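Local coordinates for protein beta-galactoside alpha-2,6-sialyltransferase (Photobacterium sp., PDB 2Z4T) that transfers sialic acid from a CMP-linked donor to the 6-position of beta-galactosides such as lactose, using a GT-B glycosyltransferase fold with an added immunoglobulin-like domain, at residues C61-L66 with D86-C91; Y148-R153 with F169-N174; Q378-N383 with L503-T508. All blocks are in the same frame, centred on the assembly; numbering follows the deposited sequence.

Overall arrangement
The chain starts in the immunoglobulin-like beta-sandwich. There interaction 1 closes the excursion between strands 52-61 and 88-98, which includes strand 77-80, with a disulfide and backbone bonds. Strand 103-122 then carries the chain into the GT-B part, so interactions 1 and 2 reach the same extended sheet, with centres about 39 Å apart. Interaction 2 closes the short excursion from strand 146-151 through helix 158-164 to the loop after strand 166-168, beside the acceptor sugar. Interaction 3 ties helix 371-386 to the C-terminal tail, across more than a hundred residues. Its centre lies about 71 Å from that of interaction 1. The three contacts follow in series. None nests in or crosses another.

Interaction 1: residues C61-L66 with D86-C91; sequences CGTQQL and DDEKYC
Gln64 N gives its hydrogen to Tyr90 OH at 2.9 Å. The donor lies in the plane of the phenol ring, at its edge. The same hydroxyl makes a weak hydrogen bond to Glu88 OE2, so Gln64 N and the Glu88 carboxylate share one phenol hydroxyl. Thr63 N also points to Glu88 OE1, but that oxygen is crowded in the model and its exact place is doubtful. The extended Glu88 chain, with CG anti to N (chi1 -171°), carries the carboxylate to the loop. Nearer the disulfide the backbones pair: Cys91 N donates to Cys61 O at 3.0 Å, almost straight, and the return bond from Cys61 N to Cys91 O is weak at 3.5 Å. Between these bonds the Tyr90 ring packs on the loop. Gly62 CA sits over one ring face as a CH-pi contact, 3.7 Å from the centroid. Leu66 CD1 comes obliquely to Tyr90 CD2 at 3.9 Å, and Pro82 and Gln59 also touch the Tyr90 side chain. Covalent closure comes from Cys61 SG and Cys91 SG, 2.1 Å apart with a chi3 of 71°. The cysteines form an antiparallel hydrogen-bonded pair, with both side chains on one sheet face. This is a cross-strand disulfide joining strands 52-61 and 88-98 of the immunoglobulin-like beta-sandwich.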
loop_
_atom_site.group_PDB
_atom_site.type_symbol
_atom_site.label_atom_id
_atom_site.label_comp_id
_atom_site.label_asym_id
_atom_site.label_seq_id
_atom_site.Cartn_x
_atom_site.Cartn_y
_atom_site.Cartn_z
ATOM N N CYS A 61 -27.913 28.727 -7.456
ATOM C CA CYS A 61 -27.973 28.159 -6.137
ATOM C C CYS A 61 -26.609 28.351 -5.498
ATOM O O CYS A 61 -25.630 28.597 -6.195
ATOM C CB CYS A 61 -28.363 26.678 -6.193
ATOM S SG CYS A 61 -26.989 25.542 -6.372
ATOM N N GLY A 62 -26.549 28.245 -4.177
ATOM C CA GLY A 62 -25.312 28.446 -3.440
ATOM C C GLY A 62 -25.428 29.681 -2.579
ATOM O O GLY A 62 -26.052 30.663 -2.967
ATOM N N THR A 63 -24.836 29.647 -1.398
ATOM C CA THR A 63 -25.040 30.763 -0.502
ATOM C C THR A 63 -24.116 31.977 -0.763
ATOM O O THR A 63 -24.604 33.085 -0.872
ATOM C CB THR A 63 -25.222 30.339 0.992
ATOM O OG1 THR A 63 -24.310 31.054 1.830
ATOM C CG2 THR A 63 -25.023 28.890 1.180
ATOM N N GLN A 64 -22.811 31.782 -0.879
ATOM C CA GLN A 64 -21.929 32.900 -1.212
ATOM C C GLN A 64 -22.082 33.310 -2.676
ATOM O O GLN A 64 -22.228 32.468 -3.554
ATOM C CB GLN A 64 -20.473 32.588 -0.872
ATOM C CG GLN A 64 -20.136 32.842 0.596
ATOM C CD GLN A 64 -18.702 32.439 0.957
ATOM O OE1 GLN A 64 -17.740 32.896 0.335
ATOM N NE2 GLN A 64 -18.557 31.572 1.968
ATOM N N GLN A 65 -22.071 34.615 -2.926
ATOM C CA GLN A 65 -22.190 35.168 -4.274
ATOM C C GLN A 65 -20.846 35.131 -4.989
ATOM O O GLN A 65 -19.882 35.716 -4.526
ATOM C CB GLN A 65 -22.711 36.599 -4.189
ATOM C CG GLN A 65 -24.165 36.675 -3.924
ATOM C CD GLN A 65 -24.954 36.378 -5.173
ATOM O OE1 GLN A 65 -24.879 37.118 -6.154
ATOM N NE2 GLN A 65 -25.710 35.287 -5.158
ATOM N N LEU A 66 -20.783 34.450 -6.124
ATOM C CA LEU A 66 -19.496 34.197 -6.793
ATOM C C LEU A 66 -19.320 34.947 -8.108
ATOM O O LEU A 66 -18.187 35.072 -8.607
ATOM C CB LEU A 66 -19.297 32.695 -7.055
ATOM C CG LEU A 66 -19.437 31.677 -5.933
ATOM C CD1 LEU A 66 -18.915 30.330 -6.433
ATOM C CD2 LEU A 66 -18.703 32.099 -4.672
ATOM N N ASP A 86 -18.219 23.942 5.322
ATOM C CA ASP A 86 -18.886 22.694 4.967
ATOM C C ASP A 86 -19.090 22.658 3.472
ATOM O O ASP A 86 -19.493 23.662 2.867
ATOM C CB ASP A 86 -20.258 22.606 5.634
ATOM C CG ASP A 86 -20.180 22.687 7.136
ATOM O OD1 ASP A 86 -19.438 21.888 7.749
ATOM O OD2 ASP A 86 -20.860 23.548 7.711
ATOM N N ASP A 87 -18.824 21.503 2.877
ATOM C CA ASP A 87 -19.047 21.275 1.463
ATOM C C ASP A 87 -20.404 21.803 1.042
ATOM O O ASP A 87 -21.372 21.722 1.798
ATOM C CB ASP A 87 -18.947 19.779 1.145
ATOM C CG ASP A 87 -17.555 19.200 1.439
ATOM O OD1 ASP A 87 -16.628 19.966 1.850
ATOM O OD2 ASP A 87 -17.386 17.964 1.247
ATOM N N GLU A 88 -20.458 22.350 -0.173
ATOM C CA GLU A 88 -21.643 23.006 -0.674
ATOM C C GLU A 88 -21.661 23.039 -2.197
ATOM O O GLU A 88 -20.645 23.324 -2.819
ATOM C CB GLU A 88 -21.727 24.436 -0.126
ATOM C CG GLU A 88 -23.055 25.080 -0.453
ATOM C CD GLU A 88 -23.154 26.557 -0.082
ATOM O OE1 GLU A 88 -24.263 27.099 -0.272
ATOM O OE2 GLU A 88 -22.147 27.171 0.358
ATOM N N LYS A 89 -22.836 22.777 -2.771
ATOM C CA LYS A 89 -23.057 22.883 -4.211
ATOM C C LYS A 89 -23.420 24.299 -4.631
ATOM O O LYS A 89 -24.189 24.981 -3.944
ATOM C CB LYS A 89 -24.124 21.865 -4.690
ATOM C CG LYS A 89 -23.618 20.390 -4.545
ATOM C CD LYS A 89 -24.643 19.317 -4.965
ATOM C CE LYS A 89 -24.147 17.885 -4.625
ATOM N NZ LYS A 89 -23.972 17.721 -3.154
ATOM N N TYR A 90 -22.830 24.737 -5.745
ATOM C CA TYR A 90 -23.125 26.038 -6.359
ATOM C C TYR A 90 -23.634 25.814 -7.788
ATOM O O TYR A 90 -23.100 24.963 -8.502
ATOM C CB TYR A 90 -21.887 26.967 -6.310
ATOM C CG TYR A 90 -21.708 27.586 -4.947
ATOM C CD1 TYR A 90 -21.170 26.852 -3.896
ATOM C CD2 TYR A 90 -22.142 28.887 -4.688
ATOM C CE1 TYR A 90 -21.055 27.399 -2.623
ATOM C CE2 TYR A 90 -22.032 29.446 -3.424
ATOM C CZ TYR A 90 -21.491 28.707 -2.398
ATOM O OH TYR A 90 -21.390 29.261 -1.152
ATOM N N CYS A 91 -24.664 26.560 -8.189
ATOM C CA CYS A 91 -25.274 26.409 -9.510
ATOM C C CYS A 91 -25.192 27.685 -10.339
ATOM O O CYS A 91 -25.369 28.792 -9.822
ATOM C CB CYS A 91 -26.747 26.072 -9.382
ATOM S SG CYS A 91 -27.170 24.747 -8.270
#

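Interaction 2: residues Y148-R153 with F169-N174; sequences YIAWGR and FALINN. With GLC (alpha-D-glucopyranose), chain B.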
loop_
_atom_site.group_PDB
_atom_site.type_symbol
_atom_site.label_atom_id
_atom_site.label_comp_id
_atom_site.label_asym_id
_atom_site.label_seq_id
_atom_site.Cartn_x
_atom_site.Cartn_y
_atom_site.Cartn_z
ATOM N N TYR A 148 0.585 12.218 -1.650
ATOM C CA TYR A 148 2.008 12.265 -1.403
ATOM C C TYR A 148 2.452 10.874 -0.990
ATOM O O TYR A 148 1.875 10.272 -0.072
ATOM C CB TYR A 148 2.327 13.225 -0.259
ATOM C CG TYR A 148 2.041 14.690 -0.496
ATOM C CD1 TYR A 148 1.726 15.175 -1.757
ATOM C CD2 TYR A 148 2.138 15.606 0.559
ATOM C CE1 TYR A 148 1.468 16.528 -1.963
ATOM C CE2 TYR A 148 1.900 16.947 0.369
ATOM C CZ TYR A 148 1.571 17.407 -0.897
ATOM O OH TYR A 148 1.323 18.737 -1.090
ATOM N N ILE A 149 3.484 10.374 -1.660
ATOM C CA ILE A 149 4.070 9.094 -1.333
ATOM C C ILE A 149 5.536 9.247 -0.968
ATOM O O ILE A 149 6.228 10.166 -1.446
ATOM C CB ILE A 149 3.941 8.092 -2.507
ATOM C CG1 ILE A 149 4.769 8.530 -3.722
ATOM C CG2 ILE A 149 2.476 7.855 -2.843
ATOM C CD1 ILE A 149 4.738 7.549 -4.916
ATOM N N ALA A 150 6.005 8.363 -0.095
ATOM C CA ALA A 150 7.431 8.193 0.098
ATOM C C ALA A 150 7.608 6.698 0.161
ATOM O O ALA A 150 7.375 6.078 1.207
ATOM C CB ALA A 150 7.911 8.871 1.367
ATOM N N TRP A 151 7.965 6.125 -0.989
ATOM C CA TRP A 151 8.012 4.667 -1.191
ATOM C C TRP A 151 9.415 4.219 -1.529
ATOM O O TRP A 151 10.168 4.931 -2.197
ATOM C CB TRP A 151 7.105 4.234 -2.348
ATOM C CG TRP A 151 5.617 4.126 -2.044
ATOM C CD1 TRP A 151 5.021 4.106 -0.812
ATOM C CD2 TRP A 151 4.550 3.994 -3.003
ATOM N NE1 TRP A 151 3.652 3.987 -0.943
ATOM C CE2 TRP A 151 3.339 3.914 -2.275
ATOM C CE3 TRP A 151 4.503 3.942 -4.407
ATOM C CZ2 TRP A 151 2.092 3.777 -2.901
ATOM C CZ3 TRP A 151 3.262 3.814 -5.034
ATOM C CH2 TRP A 151 2.076 3.718 -4.283
ATOM N N GLY A 152 9.765 3.022 -1.101
ATOM C CA GLY A 152 11.058 2.465 -1.467
ATOM C C GLY A 152 11.044 1.558 -2.682
ATOM O O GLY A 152 11.983 1.562 -3.456
ATOM N N ARG A 153 9.981 0.785 -2.859
ATOM C CA ARG A 153 10.060 -0.394 -3.736
ATOM C C ARG A 153 9.122 -0.370 -4.930
ATOM O O ARG A 153 9.091 -1.313 -5.714
ATOM C CB ARG A 153 9.861 -1.684 -2.920
ATOM C CG ARG A 153 10.853 -1.809 -1.779
ATOM C CD ARG A 153 11.459 -3.174 -1.682
ATOM N NE ARG A 153 12.654 -3.136 -0.838
ATOM C CZ ARG A 153 13.913 -3.205 -1.278
ATOM N NH1 ARG A 153 14.187 -3.338 -2.580
ATOM N NH2 ARG A 153 14.913 -3.150 -0.401
ATOM N N PHE A 169 8.326 11.542 -2.840
ATOM C CA PHE A 169 9.421 12.058 -1.989
ATOM C C PHE A 169 10.387 10.938 -1.627
ATOM O O PHE A 169 9.973 9.818 -1.372
ATOM C CB PHE A 169 8.866 12.686 -0.704
ATOM C CG PHE A 169 7.997 13.885 -0.941
ATOM C CD1 PHE A 169 8.510 15.172 -0.754
ATOM C CD2 PHE A 169 6.666 13.730 -1.361
ATOM C CE1 PHE A 169 7.718 16.301 -0.973
ATOM C CE2 PHE A 169 5.857 14.838 -1.594
ATOM C CZ PHE A 169 6.383 16.141 -1.391
ATOM N N ALA A 170 11.679 11.238 -1.613
ATOM C CA ALA A 170 12.676 10.211 -1.338
ATOM C C ALA A 170 12.802 9.938 0.171
ATOM O O ALA A 170 13.087 10.844 0.945
ATOM C CB ALA A 170 14.029 10.620 -1.941
ATOM N N LEU A 171 12.599 8.694 0.577
ATOM C CA LEU A 171 12.820 8.277 1.961
ATOM C C LEU A 171 14.253 8.556 2.442
ATOM O O LEU A 171 15.213 8.297 1.725
ATOM C CB LEU A 171 12.526 6.778 2.094
ATOM C CG LEU A 171 11.075 6.384 1.895
ATOM C CD1 LEU A 171 11.009 4.929 1.577
ATOM C CD2 LEU A 171 10.244 6.723 3.139
ATOM N N ILE A 172 14.395 9.090 3.649
ATOM C CA ILE A 172 15.699 9.193 4.290
ATOM C C ILE A 172 15.696 8.203 5.448
ATOM O O ILE A 172 14.780 8.225 6.290
ATOM C CB ILE A 172 15.982 10.609 4.839
ATOM C CG1 ILE A 172 15.689 11.699 3.788
ATOM C CG2 ILE A 172 17.408 10.696 5.404
ATOM C CD1 ILE A 172 16.732 11.864 2.676
ATOM N N ASN A 173 16.712 7.334 5.491
ATOM C CA ASN A 173 16.791 6.285 6.509
ATOM C C ASN A 173 15.476 5.496 6.592
ATOM O O ASN A 173 15.015 5.144 7.693
ATOM C CB ASN A 173 17.140 6.880 7.889
ATOM C CG ASN A 173 18.423 7.702 7.869
ATOM O OD1 ASN A 173 19.444 7.258 7.326
ATOM N ND2 ASN A 173 18.380 8.909 8.459
ATOM N N ASN A 174 14.861 5.268 5.427
ATOM C CA ASN A 174 13.628 4.482 5.305
ATOM C C ASN A 174 12.368 5.119 5.835
ATOM O O ASN A 174 11.323 4.456 5.908
ATOM C CB ASN A 174 13.809 3.131 5.980
ATOM C CG ASN A 174 14.878 2.313 5.316
ATOM O OD1 ASN A 174 15.066 2.394 4.096
ATOM N ND2 ASN A 174 15.586 1.518 6.099
HETATM C C1 GLC B . 17.915 -1.250 3.345
HETATM C C2 GLC B . 16.606 -1.894 2.880
HETATM C C3 GLC B . 15.608 -1.861 4.036
HETATM C C4 GLC B . 16.184 -2.460 5.333
HETATM C C5 GLC B . 17.575 -1.832 5.623
HETATM C C6 GLC B . 18.403 -2.305 6.835
HETATM O O1 GLC B . 17.705 0.093 3.775
HETATM O O2 GLC B . 16.031 -1.222 1.783
HETATM O O3 GLC B . 14.414 -2.479 3.632
HETATM O O4 GLC B . 15.260 -2.185 6.368
HETATM O O5 GLC B . 18.392 -1.980 4.465
HETATM O O6 GLC B . 17.851 -3.368 7.584
HETATM O O HOH W 1 11.857 6.902 -1.755
HETATM O O HOH W 2 8.772 7.916 -3.212
#
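Phe169 N donates to Ile149 O at 2.9 Å, in a bond bent at the donor. One step on, Ala150 CA makes a CA-H...O contact with Phe169 O. Further along, water takes over from direct backbone bonds. Water 2 accepts from Trp151 N and probably donates to Phe169 O, 2.9 Å away. Water 1 donates to Trp151 O at 2.6 Å and accepts from Leu171 N. Side chains flank this seam. Phe169 CG lies beside its backbone N (chi1 -63°), which puts the ring edge at the Tyr148 face. In this edge-to-face pair CE2 is 4.0 Å from Tyr148 CG and the planes stand at 61°. Leu171 reaches in with both methyls: CD2 lies 3.6 Å from Ala150 CB, and CD1 packs on the backbone at Gly152 N, 3.5 Å away. Behind them, Val121 of strand 103-122 touches Ala150 and Leu171, while Glu183 of helix 178-190 touches the side chains of Tyr148 and Phe169. Trp151 turns to helix 126-141, where its NE1 bonds Gln131. At the loop ends, Arg153 NH2 lies 3.1 Å from O2 of the glucose, and Asn174 ND2 makes a weak bond to its O1. Gly152 and Arg153 also belong to a magnesium site. With one direct backbone hydrogen bond between the segments, water satisfies Trp151 N and O and Leu171 N, consistent with strands that part toward the sugar and metal sites.

Interaction 3: residues Q378-N383 with L503-T508; sequences QINVIN and LPNCET
Asn380, on helix 371-386 of a GT-B Rossmann-like domain, grips the C-terminal tail with both ends of its amide. OD1 accepts from Cys506 N at 2.8 Å, with the donor in the carbonyl plane. ND2 donates to Pro504 O at 3.1 Å, and that oxygen lies close to the amide plane. The two bonds fix the rotation of the amide, and the tail backbone is held on each side of Asn505. CG anti to the backbone N (chi1 -168°) brings the amide to the tail, although the CB itself does not point there. Pro504 O has a second donor, Asn384 ND2, one turn of helix further on.

The tightly packed part lies around this amide. Asn383 CB rests on Cys506 CB at 3.6 Å, while the Asn383 amide oxygen is taken by Tyr419 OH. Val381 CG2 meets Leu503 CD1, also at 3.6 Å. Both of these residues touch Val464 of strand 460-465, so the tail packs on the sheet as well as on the helix. Cys506 is further fixed by its disulfide to Cys511, which closes the tail into a short loop.

The solvent side is looser. Glu507 is exposed and covers little of the helix segment, though its OE2 has a salt bridge to Lys376 earlier on the same helix. Two further hydrogen bonds lie within the tail. Asn505 OD1 accepts from Glu507 N at 3.0 Å, which makes an Asx turn. The Asn380 and Asn505 amide planes stand at 86° to each other. Asn505 ND2 donates to Glu507 OE1 at 2.8 Å, meeting it from above the carboxylate plane.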
loop_
_atom_site.group_PDB
_atom_site.type_symbol
_atom_site.label_atom_id
_atom_site.label_comp_id
_atom_site.label_asym_id
_atom_site.label_seq_id
_atom_site.Cartn_x
_atom_site.Cartn_y
_atom_site.Cartn_z
ATOM N N GLN A 378 19.752 -21.079 -0.864
ATOM C CA GLN A 378 18.514 -21.110 -1.615
ATOM C C GLN A 378 18.648 -21.966 -2.884
ATOM O O GLN A 378 17.704 -22.660 -3.278
ATOM C CB GLN A 378 18.017 -19.694 -1.894
ATOM C CG GLN A 378 17.533 -18.983 -0.616
ATOM C CD GLN A 378 17.124 -17.530 -0.840
ATOM O OE1 GLN A 378 16.020 -17.247 -1.321
ATOM N NE2 GLN A 378 18.010 -16.599 -0.476
ATOM N N ILE A 379 19.828 -21.919 -3.503
ATOM C CA ILE A 379 20.169 -22.815 -4.591
ATOM C C ILE A 379 20.025 -24.262 -4.102
ATOM O O ILE A 379 19.446 -25.119 -4.784
ATOM C CB ILE A 379 21.584 -22.537 -5.114
ATOM C CG1 ILE A 379 21.575 -21.250 -5.964
ATOM C CG2 ILE A 379 22.117 -23.740 -5.931
ATOM C CD1 ILE A 379 22.961 -20.736 -6.393
ATOM N N ASN A 380 20.501 -24.523 -2.893
ATOM C CA ASN A 380 20.362 -25.844 -2.352
ATOM C C ASN A 380 18.897 -26.223 -2.091
ATOM O O ASN A 380 18.515 -27.395 -2.267
ATOM C CB ASN A 380 21.220 -26.031 -1.103
ATOM C CG ASN A 380 21.312 -27.482 -0.694
ATOM O OD1 ASN A 380 21.751 -28.315 -1.472
ATOM N ND2 ASN A 380 20.876 -27.796 0.510
ATOM N N VAL A 381 18.081 -25.252 -1.690
ATOM C CA VAL A 381 16.661 -25.522 -1.471
ATOM C C VAL A 381 15.956 -25.819 -2.795
ATOM O O VAL A 381 15.205 -26.796 -2.882
ATOM C CB VAL A 381 15.950 -24.416 -0.687
ATOM C CG1 VAL A 381 14.454 -24.708 -0.568
ATOM C CG2 VAL A 381 16.578 -24.284 0.680
ATOM N N ILE A 382 16.213 -25.003 -3.825
ATOM C CA ILE A 382 15.675 -25.274 -5.165
ATOM C C ILE A 382 16.071 -26.701 -5.591
ATOM O O ILE A 382 15.239 -27.466 -6.085
ATOM C CB ILE A 382 16.130 -24.207 -6.204
ATOM C CG1 ILE A 382 15.524 -22.840 -5.858
ATOM C CG2 ILE A 382 15.734 -24.594 -7.635
ATOM C CD1 ILE A 382 16.229 -21.687 -6.461
ATOM N N ASN A 383 17.329 -27.061 -5.361
ATOM C CA ASN A 383 17.832 -28.377 -5.756
ATOM C C ASN A 383 17.114 -29.516 -5.082
ATOM O O ASN A 383 16.810 -30.524 -5.713
ATOM C CB ASN A 383 19.338 -28.481 -5.548
ATOM C CG ASN A 383 20.102 -27.692 -6.581
ATOM O OD1 ASN A 383 19.545 -27.333 -7.620
ATOM N ND2 ASN A 383 21.373 -27.400 -6.302
ATOM N N LEU A 503 18.696 -29.654 5.686
ATOM C CA LEU A 503 18.337 -30.252 4.410
ATOM C C LEU A 503 19.546 -30.987 3.845
ATOM O O LEU A 503 20.683 -30.616 4.150
ATOM C CB LEU A 503 17.881 -29.198 3.411
ATOM C CG LEU A 503 16.595 -28.429 3.683
ATOM C CD1 LEU A 503 16.478 -27.316 2.646
ATOM C CD2 LEU A 503 15.356 -29.338 3.693
ATOM N N PRO A 504 19.309 -32.017 3.007
ATOM C CA PRO A 504 20.407 -32.720 2.360
ATOM C C PRO A 504 21.161 -31.776 1.462
ATOM O O PRO A 504 20.567 -30.853 0.917
ATOM C CB PRO A 504 19.711 -33.771 1.490
ATOM C CG PRO A 504 18.268 -33.741 1.836
ATOM C CD PRO A 504 17.980 -32.543 2.639
ATOM N N ASN A 505 22.455 -32.003 1.311
ATOM C CA ASN A 505 23.266 -31.209 0.415
ATOM C C ASN A 505 23.235 -31.750 -1.039
ATOM O O ASN A 505 23.810 -32.812 -1.355
ATOM C CB ASN A 505 24.696 -31.115 0.950
ATOM C CG ASN A 505 25.554 -30.135 0.164
ATOM O OD1 ASN A 505 25.098 -29.525 -0.812
ATOM N ND2 ASN A 505 26.808 -29.985 0.578
ATOM N N CYS A 506 22.584 -30.999 -1.921
ATOM C CA CYS A 506 22.417 -31.419 -3.288
ATOM C C CYS A 506 23.447 -30.816 -4.233
ATOM O O CYS A 506 23.299 -30.929 -5.446
ATOM C CB CYS A 506 21.020 -31.077 -3.761
ATOM S SG CYS A 506 19.734 -31.810 -2.750
ATOM N N GLU A 507 24.492 -30.190 -3.697
ATOM C CA GLU A 507 25.361 -29.370 -4.555
ATOM C C GLU A 507 26.108 -30.177 -5.616
ATOM O O GLU A 507 26.332 -29.684 -6.731
ATOM C CB GLU A 507 26.289 -28.448 -3.743
ATOM C CG GLU A 507 27.508 -29.102 -3.139
ATOM C CD GLU A 507 28.199 -28.248 -2.065
ATOM O OE1 GLU A 507 28.695 -28.845 -1.076
ATOM O OE2 GLU A 507 28.262 -26.992 -2.187
ATOM N N THR A 508 26.476 -31.416 -5.277
ATOM C CA THR A 508 27.218 -32.290 -6.212
ATOM C C THR A 508 26.337 -32.874 -7.296
ATOM O O THR A 508 26.846 -33.522 -8.189
ATOM C CB THR A 508 27.872 -33.511 -5.508
ATOM O OG1 THR A 508 26.836 -34.348 -4.953
ATOM C CG2 THR A 508 28.867 -33.076 -4.408
#